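Local coordinates for protein hemin degrading factor (Pseudomonas aeruginosa, PDB 4MF9) that binds heme, takes part in its trafficking and probably also degrades it, at residues 90-95 with 113-118. Sequence-based numbering, arbitrary orientation.
Sequences HERKGP and PDIDLR. With HEM (protoporphyrin IX containing Fe), chain C.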
loop_
_atom_site.group_PDB
_atom_site.type_symbol
_atom_site.label_atom_id
_atom_site.label_comp_id
_atom_site.label_asym_id
_atom_site.label_seq_id
_atom_site.Cartn_x
_atom_site.Cartn_y
_atom_site.Cartn_z
ATOM N N HIS A 90 0.410 0.860 6.135
ATOM C CA HIS A 90 -0.751 0.043 6.462
ATOM C C HIS A 90 -0.261 -1.325 6.993
ATOM O O HIS A 90 0.429 -2.065 6.277
ATOM C CB HIS A 90 -1.551 -0.126 5.166
ATOM C CG HIS A 90 -2.979 -0.541 5.347
ATOM N ND1 HIS A 90 -3.347 -1.767 5.855
ATOM C CD2 HIS A 90 -4.129 0.078 4.989
ATOM C CE1 HIS A 90 -4.665 -1.873 5.837
ATOM N NE2 HIS A 90 -5.163 -0.764 5.323
ATOM N N GLU A 91 -0.580 -1.678 8.216
ATOM C CA GLU A 91 -0.250 -2.971 8.784
ATOM C C GLU A 91 -1.469 -3.734 9.197
ATOM O O GLU A 91 -2.149 -3.355 10.108
ATOM C CB GLU A 91 0.720 -2.872 9.984
ATOM C CG GLU A 91 2.027 -2.242 9.677
ATOM C CD GLU A 91 2.992 -2.064 10.848
ATOM O OE1 GLU A 91 2.829 -2.568 11.908
ATOM O OE2 GLU A 91 3.955 -1.437 10.604
ATOM N N ARG A 92 -1.717 -4.869 8.579
ATOM C CA ARG A 92 -2.903 -5.646 8.865
ATOM C C ARG A 92 -2.550 -7.058 9.263
ATOM O O ARG A 92 -1.713 -7.650 8.672
ATOM C CB ARG A 92 -3.831 -5.677 7.683
ATOM C CG ARG A 92 -5.269 -6.010 7.949
ATOM C CD ARG A 92 -5.848 -5.219 9.090
ATOM N NE ARG A 92 -7.301 -5.338 9.194
ATOM C CZ ARG A 92 -7.943 -6.308 9.791
ATOM N NH1 ARG A 92 -7.309 -7.325 10.329
ATOM N NH2 ARG A 92 -9.251 -6.289 9.802
ATOM N N LYS A 93 -3.224 -7.596 10.250
ATOM C CA LYS A 93 -2.954 -8.935 10.735
ATOM C C LYS A 93 -4.028 -9.930 10.368
ATOM O O LYS A 93 -5.184 -9.584 10.359
ATOM C CB LYS A 93 -2.758 -8.942 12.229
ATOM C CG LYS A 93 -1.571 -8.197 12.715
ATOM C CD LYS A 93 -1.471 -8.369 14.194
ATOM C CE LYS A 93 -0.725 -7.238 14.821
ATOM N NZ LYS A 93 -0.661 -7.445 16.287
ATOM N N GLY A 94 -3.609 -11.148 10.040
ATOM C CA GLY A 94 -4.508 -12.227 9.668
ATOM C C GLY A 94 -3.797 -13.276 8.829
ATOM O O GLY A 94 -2.659 -13.085 8.417
ATOM N N PRO A 95 -4.472 -14.394 8.550
ATOM C CA PRO A 95 -3.900 -15.419 7.671
ATOM C C PRO A 95 -3.802 -14.936 6.220
ATOM O O PRO A 95 -4.700 -14.219 5.756
ATOM C CB PRO A 95 -4.919 -16.553 7.776
ATOM C CG PRO A 95 -6.223 -15.844 8.046
ATOM C CD PRO A 95 -5.845 -14.727 8.978
ATOM N N PRO A 113 -11.757 -11.085 5.336
ATOM C CA PRO A 113 -12.151 -9.943 6.167
ATOM C C PRO A 113 -10.955 -9.266 6.838
ATOM O O PRO A 113 -11.122 -8.211 7.456
ATOM C CB PRO A 113 -13.056 -10.579 7.231
ATOM C CG PRO A 113 -13.433 -11.928 6.684
ATOM C CD PRO A 113 -12.265 -12.357 5.873
ATOM N N ASP A 114 -9.764 -9.850 6.717
ATOM C CA ASP A 114 -8.592 -9.267 7.371
ATOM C C ASP A 114 -7.504 -8.879 6.378
ATOM O O ASP A 114 -7.334 -7.691 6.080
ATOM C CB ASP A 114 -8.054 -10.213 8.446
ATOM C CG ASP A 114 -9.057 -10.453 9.552
ATOM O OD1 ASP A 114 -9.118 -9.635 10.491
ATOM O OD2 ASP A 114 -9.794 -11.454 9.470
ATOM N N ILE A 115 -6.764 -9.865 5.868
ATOM C CA ILE A 115 -5.838 -9.583 4.778
ATOM C C ILE A 115 -6.632 -9.429 3.475
ATOM O O ILE A 115 -7.363 -10.338 3.065
ATOM C CB ILE A 115 -4.742 -10.676 4.625
ATOM C CG1 ILE A 115 -4.024 -10.926 5.961
ATOM C CG2 ILE A 115 -3.757 -10.281 3.531
ATOM C CD1 ILE A 115 -3.334 -9.708 6.525
ATOM N N ASP A 116 -6.483 -8.280 2.822
ATOM C CA ASP A 116 -7.307 -7.930 1.660
ATOM C C ASP A 116 -6.384 -7.117 0.768
ATOM O O ASP A 116 -6.033 -5.984 1.096
ATOM C CB ASP A 116 -8.506 -7.094 2.133
ATOM C CG ASP A 116 -9.577 -6.895 1.063
ATOM O OD1 ASP A 116 -9.658 -7.694 0.098
ATOM O OD2 ASP A 116 -10.369 -5.933 1.219
ATOM N N LEU A 117 -5.954 -7.710 -0.336
ATOM C CA LEU A 117 -4.861 -7.150 -1.113
ATOM C C LEU A 117 -5.176 -7.204 -2.598
ATOM O O LEU A 117 -5.802 -8.154 -3.078
ATOM C CB LEU A 117 -3.566 -7.953 -0.853
ATOM C CG LEU A 117 -2.912 -7.897 0.529
ATOM C CD1 LEU A 117 -1.860 -9.009 0.702
ATOM C CD2 LEU A 117 -2.246 -6.559 0.731
ATOM N N ARG A 118 -4.725 -6.196 -3.332
ATOM C CA ARG A 118 -4.747 -6.262 -4.788
ATOM C C ARG A 118 -3.306 -6.148 -5.235
ATOM O O ARG A 118 -2.643 -5.135 -4.967
ATOM C CB ARG A 118 -5.563 -5.117 -5.392
ATOM C CG ARG A 118 -6.953 -4.946 -4.794
ATOM C CD ARG A 118 -7.823 -6.191 -4.955
ATOM N NE ARG A 118 -9.125 -6.027 -4.300
ATOM C CZ ARG A 118 -9.470 -6.605 -3.148
ATOM N NH1 ARG A 118 -8.620 -7.414 -2.515
ATOM N NH2 ARG A 118 -10.677 -6.384 -2.628
HETATM C CHA HEM C . -12.650 -0.361 -4.543
HETATM C CHB HEM C . -14.421 -4.556 -3.241
HETATM C CHC HEM C . -11.645 -6.690 -6.536
HETATM C CHD HEM C . -9.141 -2.626 -6.907
HETATM C C1A HEM C . -13.433 -1.319 -3.966
HETATM C C2A HEM C . -14.526 -1.078 -3.086
HETATM C C3A HEM C . -15.021 -2.245 -2.751
HETATM C C4A HEM C . -14.221 -3.206 -3.368
HETATM C CMA HEM C . -16.179 -2.464 -1.819
HETATM C CAA HEM C . -15.081 0.226 -2.633
HETATM C CBA HEM C . -16.614 0.419 -2.759
HETATM C CGA HEM C . -16.921 0.585 -4.203
HETATM O O1A HEM C . -17.855 -0.012 -4.730
HETATM O O2A HEM C . -16.209 1.320 -4.833
HETATM C C1B HEM C . -13.787 -5.461 -4.082
HETATM C C2B HEM C . -14.153 -6.814 -4.021
HETATM C C3B HEM C . -13.412 -7.458 -4.934
HETATM C C4B HEM C . -12.553 -6.427 -5.560
HETATM C CMB HEM C . -15.207 -7.403 -3.133
HETATM C CAB HEM C . -13.537 -8.925 -5.179
HETATM C CBB HEM C . -12.590 -9.708 -5.595
HETATM C C1C HEM C . -10.727 -5.798 -6.950
HETATM C C2C HEM C . -9.776 -6.032 -7.921
HETATM C C3C HEM C . -9.053 -4.885 -8.045
HETATM C C4C HEM C . -9.562 -3.923 -7.127
HETATM C CMC HEM C . -9.597 -7.298 -8.701
HETATM C CAC HEM C . -7.943 -4.695 -8.948
HETATM C CBC HEM C . -7.234 -3.618 -8.785
HETATM C C1D HEM C . -9.917 -1.632 -6.297
HETATM C C2D HEM C . -9.583 -0.175 -6.289
HETATM C C3D HEM C . -10.578 0.426 -5.643
HETATM C C4D HEM C . -11.502 -0.644 -5.251
HETATM C CMD HEM C . -8.392 0.550 -6.878
HETATM C CAD HEM C . -10.695 1.902 -5.367
HETATM C CBD HEM C . -11.708 2.507 -6.338
HETATM C CGD HEM C . -11.767 3.993 -6.520
HETATM O O1D HEM C . -12.870 4.486 -6.415
HETATM O O2D HEM C . -10.807 4.695 -6.798
HETATM N NA HEM C . -13.253 -2.642 -4.121
HETATM N NB HEM C . -12.840 -5.250 -5.008
HETATM N NC HEM C . -10.575 -4.547 -6.514
HETATM N ND HEM C . -11.059 -1.837 -5.659
HETATM FE FE HEM C . -11.911 -3.446 -5.402
HETATM O O HOH W 1 -6.863 -12.804 6.657
#
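Arg92 and Asp114 join the two segments by a salt bridge, NH1 of Arg92 lying 2.9 Å from OD1 of Asp114. The bond uses the anti lone pair of OD1 and is bent (145° at the hydrogen), with OD1 tilted from the guanidinium plane; the guanidinium and carboxylate planes stand 79° apart, and NH2 adds a weak second bond to the same oxygen. An anti chi1 (-159°) and a bend at chi2 bring CG of Arg92 3.3 Å from O of Asp114 and set Asp114 CA over one face of the guanidinium, toward its rim. Ile115 supplies a slim aliphatic branch: its CD1 reaches Arg92 O at 3.4 Å, and CG1 rests against the carbonyl oxygens of Gly94 and Pro95. Gly94 suits the corner: its extended backbone with positive phi is open chiefly to glycine, and its CA packs 4.3 Å from Asp114 CB. A water bridges the backbones, donating to Pro95 O (2.7 Å) and accepting from Ile115 N. Further out, His275 bonds NE of Arg92, and Ser112 OG holds the backbone of Asp114 and Ile115. Beyond the contact, Asp116 OD1 and Leu117 O grip NH1 of Arg118, whose NE comes within 3.0 Å of NC of the heme. In this HemS/ChuX fold the loop leading into strand 117-120 thus packs on the end of strand 88-93 and the corner after it, the two strands belonging to different antiparallel sheets.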